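PDB 2D81: PHB depolymerase from Penicillium funiculosum, which probably hydrolyses the ester bonds of polyhydroxybutyrate, releasing short hydroxybutyrate units, as a depolymerase of the alpha/beta hydrolase fold. Local coordinates for residues 7-18 and 217-228; 163-173 and 245-256. All coordinates share one frame; numbering follows the deposited sequence.

Contact 1: residues 7-18 and 217-228; sequences NVNPNSVSVSGL and GATVCSLHVALH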
# COMPACT_ATOMS: atom_id res chain seq x y z
N ASN A 7 20.62 7.09 1.22
CA ASN A 7 20.51 8.53 1.42
C ASN A 7 19.11 8.95 1.00
O ASN A 7 18.90 9.49 -0.09
CB ASN A 7 21.56 9.28 0.60
CG ASN A 7 21.58 10.76 0.92
OD1 ASN A 7 20.89 11.22 1.82
ND2 ASN A 7 22.39 11.52 0.18
N VAL A 8 18.15 8.69 1.89
CA VAL A 8 16.76 9.03 1.64
C VAL A 8 16.28 10.01 2.70
O VAL A 8 16.46 9.79 3.89
CB VAL A 8 15.87 7.76 1.70
CG1 VAL A 8 14.40 8.15 1.58
CG2 VAL A 8 16.26 6.80 0.58
N ASN A 9 15.68 11.11 2.25
CA ASN A 9 15.16 12.09 3.19
C ASN A 9 13.94 11.51 3.90
O ASN A 9 12.99 11.07 3.26
CB ASN A 9 14.76 13.38 2.47
CG ASN A 9 14.63 14.56 3.42
OD1 ASN A 9 14.08 14.42 4.51
ND2 ASN A 9 15.13 15.71 3.00
N PRO A 10 13.95 11.50 5.24
CA PRO A 10 12.82 10.97 6.01
C PRO A 10 11.51 11.71 5.74
O PRO A 10 10.43 11.20 6.03
CB PRO A 10 13.28 11.13 7.46
CG PRO A 10 14.77 11.02 7.36
CD PRO A 10 15.07 11.86 6.14
N ASN A 11 11.61 12.91 5.18
CA ASN A 11 10.42 13.72 4.92
C ASN A 11 9.86 13.46 3.52
O ASN A 11 9.01 14.23 3.04
CB ASN A 11 10.73 15.21 5.06
CG ASN A 11 11.70 15.72 4.01
OD1 ASN A 11 11.70 15.24 2.87
ND2 ASN A 11 12.52 16.70 4.37
N SER A 12 10.32 12.40 2.87
CA SER A 12 9.92 12.13 1.49
C SER A 12 9.28 10.75 1.35
O SER A 12 9.24 10.19 0.25
CB SER A 12 11.13 12.22 0.56
OG SER A 12 12.04 11.17 0.83
N VAL A 13 8.78 10.22 2.46
CA VAL A 13 8.27 8.85 2.49
C VAL A 13 6.76 8.79 2.27
O VAL A 13 6.00 9.62 2.78
CB VAL A 13 8.62 8.17 3.84
CG1 VAL A 13 8.08 6.74 3.86
CG2 VAL A 13 10.13 8.17 4.05
N SER A 14 6.33 7.80 1.49
CA SER A 14 4.92 7.58 1.22
C SER A 14 4.66 6.09 0.98
O SER A 14 5.60 5.29 0.95
CB SER A 14 4.48 8.38 -0.02
OG SER A 14 5.22 7.99 -1.16
N VAL A 15 3.39 5.72 0.82
CA VAL A 15 3.01 4.32 0.65
C VAL A 15 1.73 4.20 -0.18
O VAL A 15 0.86 5.08 -0.14
CB VAL A 15 2.79 3.64 2.03
CG1 VAL A 15 1.72 4.39 2.82
CG2 VAL A 15 2.39 2.19 1.84
N SER A 16 1.61 3.11 -0.94
CA SER A 16 0.37 2.77 -1.63
C SER A 16 0.22 1.26 -1.73
O SER A 16 1.16 0.52 -1.43
CB SER A 16 0.34 3.39 -3.04
OG SER A 16 1.24 2.74 -3.93
N GLY A 17 -0.95 0.79 -2.15
CA GLY A 17 -1.15 -0.63 -2.30
C GLY A 17 -2.49 -0.99 -2.91
O GLY A 17 -3.37 -0.13 -3.04
N LEU A 18 -2.64 -2.25 -3.29
CA LEU A 18 -3.87 -2.74 -3.91
C LEU A 18 -4.66 -3.63 -2.96
O LEU A 18 -4.11 -4.55 -2.35
CB LEU A 18 -3.54 -3.54 -5.17
CG LEU A 18 -4.73 -4.23 -5.86
CD1 LEU A 18 -5.62 -3.20 -6.54
CD2 LEU A 18 -4.20 -5.23 -6.87
N GLY A 217 24.53 7.04 -2.98
CA GLY A 217 24.27 7.91 -1.85
C GLY A 217 24.73 9.34 -2.10
O GLY A 217 24.61 10.20 -1.23
N ALA A 218 25.26 9.60 -3.30
CA ALA A 218 25.69 10.94 -3.66
C ALA A 218 24.48 11.85 -3.86
O ALA A 218 24.57 13.07 -3.74
CB ALA A 218 26.53 10.90 -4.93
N THR A 219 23.34 11.23 -4.15
CA THR A 219 22.10 11.96 -4.43
C THR A 219 21.03 11.58 -3.41
O THR A 219 20.85 10.41 -3.09
CB THR A 219 21.57 11.62 -5.84
OG1 THR A 219 22.55 11.99 -6.82
CG2 THR A 219 20.28 12.36 -6.12
N VAL A 220 20.33 12.59 -2.89
CA VAL A 220 19.23 12.34 -1.97
C VAL A 220 18.03 11.77 -2.72
O VAL A 220 17.61 12.32 -3.73
CB VAL A 220 18.80 13.63 -1.24
CG1 VAL A 220 17.60 13.35 -0.34
CG2 VAL A 220 19.96 14.15 -0.41
N CYS A 221 17.50 10.67 -2.20
CA CYS A 221 16.39 9.98 -2.85
C CYS A 221 15.15 9.98 -1.98
O CYS A 221 15.22 10.25 -0.78
CB CYS A 221 16.82 8.54 -3.19
SG CYS A 221 17.96 8.52 -4.61
N SER A 222 14.00 9.71 -2.59
CA SER A 222 12.75 9.53 -1.86
C SER A 222 12.45 8.04 -1.73
O SER A 222 13.17 7.21 -2.28
CB SER A 222 11.60 10.23 -2.59
OG SER A 222 11.48 9.75 -3.92
N LEU A 223 11.38 7.72 -1.01
CA LEU A 223 11.01 6.33 -0.78
C LEU A 223 9.49 6.15 -0.85
O LEU A 223 8.75 6.80 -0.12
CB LEU A 223 11.51 5.86 0.58
CG LEU A 223 11.06 4.47 1.05
CD1 LEU A 223 11.64 3.39 0.16
CD2 LEU A 223 11.51 4.26 2.49
N HIS A 224 9.05 5.26 -1.74
CA HIS A 224 7.65 4.86 -1.79
C HIS A 224 7.56 3.37 -1.47
O HIS A 224 8.28 2.55 -2.05
CB HIS A 224 7.07 5.11 -3.18
CG HIS A 224 5.60 4.85 -3.28
ND1 HIS A 224 4.66 5.69 -2.73
CD2 HIS A 224 4.91 3.84 -3.86
CE1 HIS A 224 3.45 5.21 -2.96
NE2 HIS A 224 3.57 4.09 -3.64
N VAL A 225 6.67 3.03 -0.55
CA VAL A 225 6.40 1.64 -0.21
C VAL A 225 5.17 1.19 -0.99
O VAL A 225 4.10 1.80 -0.88
CB VAL A 225 6.13 1.49 1.31
CG1 VAL A 225 5.90 0.02 1.66
CG2 VAL A 225 7.30 2.05 2.10
N ALA A 226 5.32 0.13 -1.78
CA ALA A 226 4.21 -0.39 -2.58
C ALA A 226 3.79 -1.77 -2.10
O ALA A 226 4.61 -2.69 -2.05
CB ALA A 226 4.61 -0.44 -4.05
N LEU A 227 2.52 -1.92 -1.76
CA LEU A 227 2.02 -3.15 -1.14
C LEU A 227 1.12 -3.97 -2.06
O LEU A 227 0.06 -3.52 -2.48
CB LEU A 227 1.25 -2.81 0.14
CG LEU A 227 2.04 -2.08 1.23
CD1 LEU A 227 1.09 -1.64 2.34
CD2 LEU A 227 3.14 -2.98 1.78
N HIS A 228 1.56 -5.19 -2.37
CA HIS A 228 0.77 -6.13 -3.16
C HIS A 228 -0.53 -6.50 -2.43
O HIS A 228 -0.66 -6.28 -1.22
CB HIS A 228 1.59 -7.39 -3.45
CG HIS A 228 1.87 -8.23 -2.24
ND1 HIS A 228 0.91 -9.05 -1.67
CD2 HIS A 228 2.98 -8.38 -1.48
CE1 HIS A 228 1.43 -9.66 -0.61
NE2 HIS A 228 2.68 -9.27 -0.48

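Contact 2: residues 163-173 and 245-256; sequences DGAGAALKWIY and TGYNKWADTNNM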
# COMPACT_ATOMS: atom_id res chain seq x y z
N ASP A 163 -2.33 4.36 -16.34
CA ASP A 163 -1.09 4.22 -15.59
C ASP A 163 -1.34 4.57 -14.12
O ASP A 163 -1.15 5.71 -13.71
CB ASP A 163 -0.04 5.16 -16.18
CG ASP A 163 1.32 5.02 -15.51
OD1 ASP A 163 2.23 5.81 -15.86
OD2 ASP A 163 1.49 4.14 -14.64
N GLY A 164 -1.79 3.58 -13.35
CA GLY A 164 -2.12 3.81 -11.96
C GLY A 164 -0.93 4.18 -11.10
O GLY A 164 -1.02 5.09 -10.28
N ALA A 165 0.18 3.46 -11.28
CA ALA A 165 1.38 3.73 -10.50
C ALA A 165 1.83 5.17 -10.72
O ALA A 165 2.14 5.89 -9.77
CB ALA A 165 2.49 2.76 -10.89
N GLY A 166 1.85 5.58 -11.99
CA GLY A 166 2.25 6.93 -12.32
C GLY A 166 1.31 7.97 -11.74
O GLY A 166 1.75 9.00 -11.24
N ALA A 167 0.01 7.71 -11.83
CA ALA A 167 -0.98 8.64 -11.30
C ALA A 167 -0.77 8.82 -9.79
O ALA A 167 -0.77 9.95 -9.29
CB ALA A 167 -2.39 8.12 -11.57
N ALA A 168 -0.59 7.72 -9.08
CA ALA A 168 -0.40 7.77 -7.64
C ALA A 168 0.87 8.52 -7.26
O ALA A 168 0.85 9.39 -6.39
CB ALA A 168 -0.37 6.36 -7.06
N LEU A 169 1.98 8.18 -7.91
CA LEU A 169 3.26 8.81 -7.58
C LEU A 169 3.30 10.29 -7.94
O LEU A 169 3.83 11.11 -7.18
CB LEU A 169 4.41 8.07 -8.27
CG LEU A 169 4.68 6.64 -7.79
CD1 LEU A 169 5.79 6.03 -8.63
CD2 LEU A 169 5.07 6.66 -6.31
N LYS A 170 2.74 10.64 -9.09
CA LYS A 170 2.66 12.04 -9.47
C LYS A 170 1.74 12.82 -8.54
O LYS A 170 2.02 13.98 -8.24
CB LYS A 170 2.18 12.18 -10.93
CG LYS A 170 3.26 11.81 -11.94
CD LYS A 170 2.83 12.10 -13.37
CE LYS A 170 1.70 11.20 -13.83
NZ LYS A 170 1.30 11.51 -15.23
N TRP A 171 0.66 12.21 -8.07
CA TRP A 171 -0.21 12.92 -7.15
C TRP A 171 0.49 13.15 -5.82
O TRP A 171 0.42 14.24 -5.25
CB TRP A 171 -1.52 12.17 -6.90
CG TRP A 171 -2.44 12.99 -6.07
CD1 TRP A 171 -2.72 12.84 -4.74
CD2 TRP A 171 -3.12 14.18 -6.48
NE1 TRP A 171 -3.53 13.86 -4.30
CE2 TRP A 171 -3.79 14.70 -5.35
CE3 TRP A 171 -3.22 14.86 -7.70
CZ2 TRP A 171 -4.56 15.87 -5.41
CZ3 TRP A 171 -3.98 16.02 -7.76
CH2 TRP A 171 -4.64 16.51 -6.62
N ILE A 172 1.16 12.12 -5.32
CA ILE A 172 1.80 12.20 -4.02
C ILE A 172 3.00 13.16 -4.03
O ILE A 172 3.16 13.96 -3.12
CB ILE A 172 2.26 10.80 -3.55
CG1 ILE A 172 1.03 9.92 -3.32
CG2 ILE A 172 3.10 10.91 -2.28
CD1 ILE A 172 1.35 8.47 -3.01
N TYR A 173 3.82 13.08 -5.07
CA TYR A 173 5.05 13.86 -5.11
C TYR A 173 4.97 15.13 -5.95
O TYR A 173 5.90 15.95 -5.93
CB TYR A 173 6.22 13.00 -5.61
CG TYR A 173 6.63 11.95 -4.61
CD1 TYR A 173 6.07 10.67 -4.63
CD2 TYR A 173 7.54 12.26 -3.59
CE1 TYR A 173 6.40 9.73 -3.66
CE2 TYR A 173 7.87 11.32 -2.62
CZ TYR A 173 7.30 10.06 -2.66
OH TYR A 173 7.62 9.14 -1.69
N THR A 245 3.64 -3.68 -12.32
CA THR A 245 2.80 -2.60 -11.82
C THR A 245 3.21 -1.24 -12.36
O THR A 245 2.39 -0.33 -12.45
CB THR A 245 2.80 -2.54 -10.29
OG1 THR A 245 4.15 -2.54 -9.81
CG2 THR A 245 2.03 -3.72 -9.71
N GLY A 246 4.49 -1.09 -12.69
CA GLY A 246 4.93 0.15 -13.31
C GLY A 246 5.49 1.21 -12.38
O GLY A 246 5.83 2.30 -12.84
N TYR A 247 5.59 0.92 -11.09
CA TYR A 247 6.19 1.88 -10.15
C TYR A 247 7.63 2.18 -10.54
O TYR A 247 8.07 3.33 -10.50
CB TYR A 247 6.20 1.35 -8.72
CG TYR A 247 4.84 1.24 -8.06
CD1 TYR A 247 4.11 0.06 -8.11
CD2 TYR A 247 4.32 2.31 -7.33
CE1 TYR A 247 2.89 -0.06 -7.46
CE2 TYR A 247 3.09 2.20 -6.68
CZ TYR A 247 2.39 1.01 -6.74
OH TYR A 247 1.19 0.88 -6.09
N ASN A 248 8.37 1.13 -10.90
CA ASN A 248 9.81 1.27 -11.10
C ASN A 248 10.13 2.17 -12.27
O ASN A 248 11.16 2.85 -12.26
CB ASN A 248 10.45 -0.11 -11.30
CG ASN A 248 10.25 -1.02 -10.11
OD1 ASN A 248 9.99 -0.56 -9.00
ND2 ASN A 248 10.38 -2.32 -10.34
N LYS A 249 9.26 2.18 -13.28
CA LYS A 249 9.46 3.04 -14.45
C LYS A 249 9.54 4.50 -14.04
O LYS A 249 10.35 5.26 -14.58
CB LYS A 249 8.30 2.85 -15.44
CG LYS A 249 8.18 1.44 -15.98
CD LYS A 249 7.03 1.34 -16.98
CE LYS A 249 6.94 -0.06 -17.56
NZ LYS A 249 8.18 -0.44 -18.29
N TRP A 250 8.70 4.90 -13.09
CA TRP A 250 8.69 6.27 -12.59
C TRP A 250 9.82 6.52 -11.59
O TRP A 250 10.46 7.58 -11.62
CB TRP A 250 7.34 6.59 -11.95
CG TRP A 250 6.24 6.74 -12.96
CD1 TRP A 250 5.37 5.77 -13.38
CD2 TRP A 250 5.94 7.91 -13.73
NE1 TRP A 250 4.55 6.27 -14.37
CE2 TRP A 250 4.88 7.58 -14.60
CE3 TRP A 250 6.47 9.21 -13.77
CZ2 TRP A 250 4.33 8.50 -15.50
CZ3 TRP A 250 5.93 10.12 -14.66
CH2 TRP A 250 4.87 9.76 -15.52
N ALA A 251 10.05 5.56 -10.71
CA ALA A 251 11.12 5.69 -9.72
C ALA A 251 12.46 5.92 -10.41
O ALA A 251 13.29 6.70 -9.93
CB ALA A 251 11.18 4.43 -8.86
N ASP A 252 12.66 5.24 -11.54
CA ASP A 252 13.99 5.16 -12.15
C ASP A 252 14.52 6.52 -12.58
O ASP A 252 15.73 6.74 -12.62
CB ASP A 252 13.96 4.23 -13.36
CG ASP A 252 15.35 3.73 -13.73
OD1 ASP A 252 15.70 3.75 -14.93
OD2 ASP A 252 16.07 3.31 -12.81
N THR A 253 13.61 7.44 -12.91
CA THR A 253 14.01 8.75 -13.41
C THR A 253 13.77 9.86 -12.39
O THR A 253 13.88 11.04 -12.71
CB THR A 253 13.26 9.09 -14.70
OG1 THR A 253 11.85 9.04 -14.47
CG2 THR A 253 13.63 8.11 -15.81
N ASN A 254 13.45 9.48 -11.15
CA ASN A 254 13.06 10.45 -10.14
C ASN A 254 13.69 10.21 -8.78
O ASN A 254 13.12 10.57 -7.74
CB ASN A 254 11.53 10.47 -10.01
CG ASN A 254 10.86 11.15 -11.18
OD1 ASN A 254 10.88 12.38 -11.29
ND2 ASN A 254 10.26 10.36 -12.07
N ASN A 255 14.88 9.62 -8.78
CA ASN A 255 15.65 9.44 -7.55
C ASN A 255 14.78 8.86 -6.45
O ASN A 255 14.77 9.35 -5.32
CB ASN A 255 16.24 10.77 -7.08
CG ASN A 255 17.16 11.40 -8.10
OD1 ASN A 255 18.06 10.74 -8.62
ND2 ASN A 255 16.95 12.68 -8.38
N MET A 256 14.03 7.81 -6.79
CA MET A 256 13.07 7.23 -5.87
C MET A 256 13.32 5.74 -5.72
O MET A 256 13.45 5.02 -6.70
CB MET A 256 11.65 7.47 -6.39
CG MET A 256 10.55 7.03 -5.44
SD MET A 256 8.92 7.23 -6.20
CE MET A 256 8.83 9.04 -6.31
O HOH W 1 0.54 1.53 -13.41
O HOH W 2 4.11 3.06 -15.14

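Contact 1: residues 7-18 and 217-228
V15, V225 and L227 form the apolar centre of this pairing between two parallel strands, 13-18 and 221-227. With CG2 of V15 anti to the backbone N, that methyl is carried obliquely across V225, 3.8 Å from V225 CB and 4.1 Å from L227 CD1. Beta-branched residues suit such a central strand because they cover the backbone closely. G17 follows beside L227: a CB there would collide with the L227 carbonyl oxygen, which suits glycine to the place; the two CA atoms are 4.2 Å apart. Farther back V8 CG1 reaches L223 CB at 3.8 Å, the two side chains meeting at about a right angle.

On the other, polar face the H224 ring spans two serines at its edge and in its plane: S14 OG is 2.8 Å from H224 ND1, and S16 OG 2.7 Å from H224 NE2. Two hydrogen bonds thus fix the ring's rotation. S14 OG is also bonded to Y173, and S16 OG to Y247.

At the outer end N7 ND2 donates to G217 O at 2.9 Å, from above the carbonyl plane, with V220 CG2 close by. A leucine in place of N7 is likely to leave the G217 carbonyl without its side-chain donor and Q318 N without its acceptor.

Strand 13-18 also bonds to V38, G41 and F43, and S222 to strand 256-260, placing this pair inside the central, largely parallel sheet of the alpha/beta hydrolase fold. Strand 13-18 runs toward the bound trimer, about 8 Å from the L18 side chain. Helix 20-31 covers the V15 and L227 face; helix 164-173 packs on S14 and H224.

Contact 2: residues 163-173 and 245-256
W250 lies against helix 164-173, its indole filling the angle where that helix and helix 247-251 meet in an alpha/beta hydrolase fold. The short helical segments pass 8.8 Å apart at -44°, and the alanine and glycine on the facing turn leave room for large aromatic rings.

From its root outward, the W250 side chain meets one residue after another. CB touches L169 CD1 at 3.7 Å, the two side chains sliding past each other in opposite directions. CD1 and the rest of the five-membered ring then lie under G166 CA, a CH-pi contact 3.5 Å from the ring centroid; any CB on G166 would run into NE1, so only glycine fits. NE1 donates to D163 OD1, 2.8 Å away, in a somewhat bent bond; the oxygen lies nearly in the indole plane and accepts on its syn lone pair. Beyond it, CG of K170's aliphatic stem lies over a face of the indole, with K170 CD 3.8 Å from W250 CH2.

An aspartate suits position D163 because its two oxygens can serve several partners at once. It is the N-cap of helix 164-173, its OD2 accepting from G166 N from above the carboxylate plane, while OD1 also forms a salt bridge with R179. These partners would tend to stabilise its negative charge. A water lies among D163 OD2, A165 N and T245 O.

Beside this, A165 CB sits over the centre of the Y247 ring, 12° off its normal. At the C-terminal end of helix 164-173, Y173 meets M256, the first residue of strand 256-260: the bend at chi3 (-67°) sets SD oblique to the ring, a Met-aromatic contact, and CE over one face in a CH-pi contact, 3.6 Å from Y173 CD1.

Contacts 1 and 2 have their centres 11 Å apart and touch directly, forming successive layers of one fold. Their segments alternate along the chain: 7-18, 163-173, 217-228, 245-256. Contact 1 joins two adjacent inner strands of the mixed eight-stranded sheet, and contact 2 joins two helices lying on one face of it. Tyrosines of contact 2 tie this helix layer to the sheet, while M256 starts strand 256-260, the next neighbour of 221-227. The N-terminal strand thus pairs with one about 200 residues later, consistent with the circular permutation of this hydrolase, and both helices of contact 2 come from the later part of the chain.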